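Local coordinates for aminotransferase (Paracoccus denitrificans, PDB 4GRX), which probably transfers amino groups between amines and keto compounds, as a pyridoxal-phosphate-dependent class III omega-aminotransferase, at residues Arg414-Leu424 / Lys452-Glu463. Residues are numbered along the deposited sequence; the frame is centred on the assembly and turned at random.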
loop_
_atom_site.group_PDB
_atom_site.type_symbol
_atom_site.label_atom_id
_atom_site.label_comp_id
_atom_site.label_asym_id
_atom_site.label_seq_id
_atom_site.Cartn_x
_atom_site.Cartn_y
_atom_site.Cartn_z
ATOM N N ARG A 414 16.505 26.187 0.651
ATOM C CA ARG A 414 17.822 26.703 0.963
ATOM C C ARG A 414 18.395 25.990 2.179
ATOM O O ARG A 414 19.581 25.649 2.195
ATOM C CB ARG A 414 17.769 28.205 1.204
ATOM C CG ARG A 414 17.705 29.036 -0.061
ATOM C CD ARG A 414 17.585 30.498 0.311
ATOM N NE ARG A 414 17.099 31.276 -0.812
ATOM C CZ ARG A 414 17.814 32.166 -1.489
ATOM N NH1 ARG A 414 19.073 32.434 -1.148
ATOM N NH2 ARG A 414 17.249 32.807 -2.504
ATOM N N ILE A 415 17.546 25.749 3.175
ATOM C CA ILE A 415 17.978 25.092 4.394
ATOM C C ILE A 415 18.319 23.605 4.175
ATOM O O ILE A 415 19.411 23.147 4.573
ATOM C CB ILE A 415 16.986 25.314 5.549
ATOM C CG1 ILE A 415 16.915 26.809 5.885
ATOM C CG2 ILE A 415 17.424 24.528 6.777
ATOM C CD1 ILE A 415 15.881 27.180 6.928
ATOM N N ALA A 416 17.406 22.877 3.533
ATOM C CA ALA A 416 17.641 21.494 3.100
ATOM C C ALA A 416 18.941 21.375 2.309
ATOM O O ALA A 416 19.870 20.675 2.744
ATOM C CB ALA A 416 16.469 20.987 2.271
ATOM N N ASN A 417 19.013 22.088 1.181
ATOM C CA ASN A 417 20.218 22.150 0.342
ATOM C C ASN A 417 21.542 22.495 1.083
ATOM O O ASN A 417 22.535 21.766 0.985
ATOM C CB ASN A 417 19.970 23.081 -0.860
ATOM C CG ASN A 417 18.856 22.571 -1.777
ATOM O OD1 ASN A 417 18.708 21.368 -1.972
ATOM N ND2 ASN A 417 18.073 23.487 -2.342
ATOM N N THR A 418 21.548 23.584 1.841
ATOM C CA THR A 418 22.736 23.961 2.593
ATOM C C THR A 418 23.140 22.894 3.603
ATOM O O THR A 418 24.308 22.612 3.751
ATOM C CB THR A 418 22.560 25.321 3.280
ATOM O OG1 THR A 418 22.264 26.302 2.283
ATOM C CG2 THR A 418 23.822 25.733 4.005
ATOM N N CYS A 419 22.171 22.299 4.291
ATOM C CA CYS A 419 22.439 21.198 5.238
ATOM C C CYS A 419 23.109 20.013 4.554
ATOM O O CYS A 419 24.143 19.522 5.012
ATOM C CB CYS A 419 21.144 20.729 5.901
ATOM S SG CYS A 419 20.721 21.650 7.396
ATOM N N THR A 420 22.503 19.562 3.458
ATOM C CA THR A 420 23.081 18.520 2.639
ATOM C C THR A 420 24.530 18.854 2.270
ATOM O O THR A 420 25.389 17.998 2.356
ATOM C CB THR A 420 22.192 18.236 1.403
ATOM O OG1 THR A 420 20.953 17.694 1.856
ATOM C CG2 THR A 420 22.830 17.220 0.453
ATOM N N ASP A 421 24.809 20.098 1.898
ATOM C CA ASP A 421 26.166 20.467 1.463
ATOM C C ASP A 421 27.177 20.383 2.568
ATOM O O ASP A 421 28.357 20.240 2.288
ATOM C CB ASP A 421 26.213 21.866 0.854
ATOM C CG ASP A 421 25.572 21.919 -0.500
ATOM O OD1 ASP A 421 25.542 20.872 -1.187
ATOM O OD2 ASP A 421 25.084 23.000 -0.879
ATOM N N LEU A 422 26.698 20.469 3.811
ATOM C CA LEU A 422 27.533 20.380 5.015
ATOM C C LEU A 422 27.538 18.981 5.636
ATOM O O LEU A 422 28.055 18.784 6.737
ATOM C CB LEU A 422 27.035 21.378 6.056
ATOM C CG LEU A 422 27.112 22.845 5.650
ATOM C CD1 LEU A 422 26.063 23.648 6.408
ATOM C CD2 LEU A 422 28.519 23.397 5.855
ATOM N N GLY A 423 26.933 18.021 4.939
ATOM C CA GLY A 423 26.879 16.648 5.412
ATOM C C GLY A 423 25.803 16.346 6.438
ATOM O O GLY A 423 26.004 15.481 7.296
ATOM N N LEU A 424 24.656 17.033 6.351
ATOM C CA LEU A 424 23.543 16.796 7.285
ATOM C C LEU A 424 22.240 16.637 6.533
ATOM O O LEU A 424 21.763 17.590 5.923
ATOM C CB LEU A 424 23.424 17.927 8.344
ATOM C CG LEU A 424 22.164 18.036 9.242
ATOM C CD1 LEU A 424 22.073 16.883 10.218
ATOM C CD2 LEU A 424 22.075 19.347 10.016
ATOM N N LYS A 452 26.144 21.402 12.658
ATOM C CA LYS A 452 25.852 21.467 11.218
ATOM C C LYS A 452 24.602 22.312 10.894
ATOM O O LYS A 452 24.644 23.169 9.991
ATOM C CB LYS A 452 25.780 20.062 10.604
ATOM C CG LYS A 452 27.153 19.422 10.486
ATOM C CD LYS A 452 27.099 17.985 10.010
ATOM C CE LYS A 452 28.492 17.485 9.686
ATOM N NZ LYS A 452 28.417 16.187 8.976
ATOM N N LEU A 453 23.521 22.086 11.650
ATOM C CA LEU A 453 22.287 22.846 11.496
ATOM C C LEU A 453 22.501 24.343 11.677
ATOM O O LEU A 453 21.975 25.138 10.914
ATOM C CB LEU A 453 21.210 22.346 12.466
ATOM C CG LEU A 453 19.812 22.971 12.345
ATOM C CD1 LEU A 453 19.323 23.008 10.900
ATOM C CD2 LEU A 453 18.818 22.241 13.228
ATOM N N GLU A 454 23.282 24.713 12.682
ATOM C CA GLU A 454 23.520 26.109 13.024
ATOM C C GLU A 454 24.246 26.868 11.937
ATOM O O GLU A 454 23.903 28.013 11.633
ATOM C CB GLU A 454 24.347 26.202 14.294
ATOM C CG GLU A 454 23.661 25.690 15.537
ATOM C CD GLU A 454 23.834 26.661 16.673
ATOM O OE1 GLU A 454 24.264 26.238 17.779
ATOM O OE2 GLU A 454 23.555 27.859 16.436
ATOM N N LYS A 455 25.271 26.229 11.380
ATOM C CA LYS A 455 26.044 26.795 10.287
ATOM C C LYS A 455 25.121 27.066 9.091
ATOM O O LYS A 455 25.083 28.185 8.564
ATOM C CB LYS A 455 27.184 25.849 9.907
ATOM C CG LYS A 455 28.383 26.541 9.274
ATOM C CD LYS A 455 29.592 25.616 9.186
ATOM C CE LYS A 455 29.888 24.936 10.524
ATOM N NZ LYS A 455 31.275 24.396 10.573
ATOM N N ALA A 456 24.358 26.042 8.707
ATOM C CA ALA A 456 23.320 26.159 7.683
ATOM C C ALA A 456 22.402 27.351 7.942
ATOM O O ALA A 456 22.186 28.168 7.046
ATOM C CB ALA A 456 22.521 24.874 7.585
ATOM N N LEU A 457 21.889 27.472 9.168
ATOM C CA LEU A 457 21.021 28.602 9.499
ATOM C C LEU A 457 21.729 29.966 9.347
ATOM O O LEU A 457 21.147 30.909 8.805
ATOM C CB LEU A 457 20.377 28.452 10.889
ATOM C CG LEU A 457 19.461 27.249 11.148
ATOM C CD1 LEU A 457 19.047 27.190 12.609
ATOM C CD2 LEU A 457 18.234 27.237 10.246
ATOM N N ASP A 458 22.975 30.063 9.809
ATOM C CA ASP A 458 23.727 31.315 9.706
ATOM C C ASP A 458 23.833 31.723 8.249
ATOM O O ASP A 458 23.551 32.870 7.889
ATOM C CB ASP A 458 25.140 31.166 10.272
ATOM C CG ASP A 458 25.174 31.049 11.788
ATOM O OD1 ASP A 458 24.111 30.989 12.449
ATOM O OD2 ASP A 458 26.297 31.003 12.326
ATOM N N LYS A 459 24.231 30.761 7.422
ATOM C CA LYS A 459 24.461 30.978 6.004
ATOM C C LYS A 459 23.182 31.438 5.304
ATOM O O LYS A 459 23.187 32.479 4.653
ATOM C CB LYS A 459 25.005 29.695 5.368
ATOM C CG LYS A 459 25.862 29.902 4.140
ATOM C CD LYS A 459 26.639 28.628 3.851
ATOM C CE LYS A 459 27.929 28.911 3.093
ATOM N NZ LYS A 459 27.650 29.617 1.813
ATOM N N VAL A 460 22.091 30.684 5.465
ATOM C CA VAL A 460 20.831 30.979 4.789
ATOM C C VAL A 460 20.185 32.297 5.252
ATOM O O VAL A 460 19.810 33.128 4.416
ATOM C CB VAL A 460 19.828 29.812 4.908
ATOM C CG1 VAL A 460 18.503 30.154 4.230
ATOM C CG2 VAL A 460 20.413 28.535 4.315
ATOM N N PHE A 461 20.071 32.509 6.562
ATOM C CA PHE A 461 19.471 33.749 7.059
ATOM C C PHE A 461 20.249 35.002 6.662
ATOM O O PHE A 461 19.684 36.100 6.586
ATOM C CB PHE A 461 19.192 33.709 8.580
ATOM C CG PHE A 461 18.156 32.683 8.989
ATOM C CD1 PHE A 461 17.070 32.387 8.163
ATOM C CD2 PHE A 461 18.261 32.011 10.208
ATOM C CE1 PHE A 461 16.124 31.437 8.535
ATOM C CE2 PHE A 461 17.309 31.064 10.591
ATOM C CZ PHE A 461 16.242 30.777 9.749
ATOM N N ALA A 462 21.542 34.848 6.395
ATOM C CA ALA A 462 22.346 35.990 5.964
ATOM C C ALA A 462 22.194 36.243 4.468
ATOM O O ALA A 462 22.310 37.378 4.023
ATOM C CB ALA A 462 23.806 35.802 6.337
ATOM N N GLU A 463 21.947 35.184 3.702
ATOM C CA GLU A 463 21.650 35.303 2.267
ATOM C C GLU A 463 20.329 36.043 2.060
ATOM O O GLU A 463 20.123 36.703 1.047
ATOM C CB GLU A 463 21.542 33.917 1.616
ATOM C CG GLU A 463 22.856 33.183 1.361
ATOM C CD GLU A 463 22.672 31.706 0.973
ATOM O OE1 GLU A 463 23.704 31.039 0.730
ATOM O OE2 GLU A 463 21.516 31.192 0.903
#
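Thr418 and Ala456 mark the place where two helices meet through a small residue: their CA atoms lie 5.6 Å apart, and Thr418 CG2 rests 3.7 Å from Ala456 CA. Rotation about chi1 (-58°) sets that methyl anti to the backbone N and leaves OG1 beside the N, where it gives a hydrogen bond to Arg414 O. This carbonyl also takes Thr418 N, the two donors arriving from opposite faces of its plane. Cys419 SG touches Ala456 CB at 3.7 Å, while Leu422 lays CD1 against the same alanine. One turn along, Val460 fits CG1 against Arg414 CB and CG2 against Thr418 OG1. The axes of 414-421 and 452-463, 130° apart in direction, approach to 8.9 Å; their parent helices, 411-421 and the C-terminal 443-463, meet at the periphery of the class III aminotransferase fold. A Schellman motif with Gly423 at C-prime ends the former helix and leads into strand 424-425. Around this turn, Lys452, extended beyond CG, bonds through NZ to Gly423 O (3.0 Å), from well above the carbonyl plane; Glu448 supplies a salt bridge to the same ammonium. At the other end Arg414 NH1 makes a salt bridge to Glu463 OE2 whose N-H...O bond is long and weak (3.4 Å); OE2 sits at the guanidinium edge, while NE is held by Leu409 O. Ile415, Leu453 and Leu457 all touch Ile433 of strand 432-435.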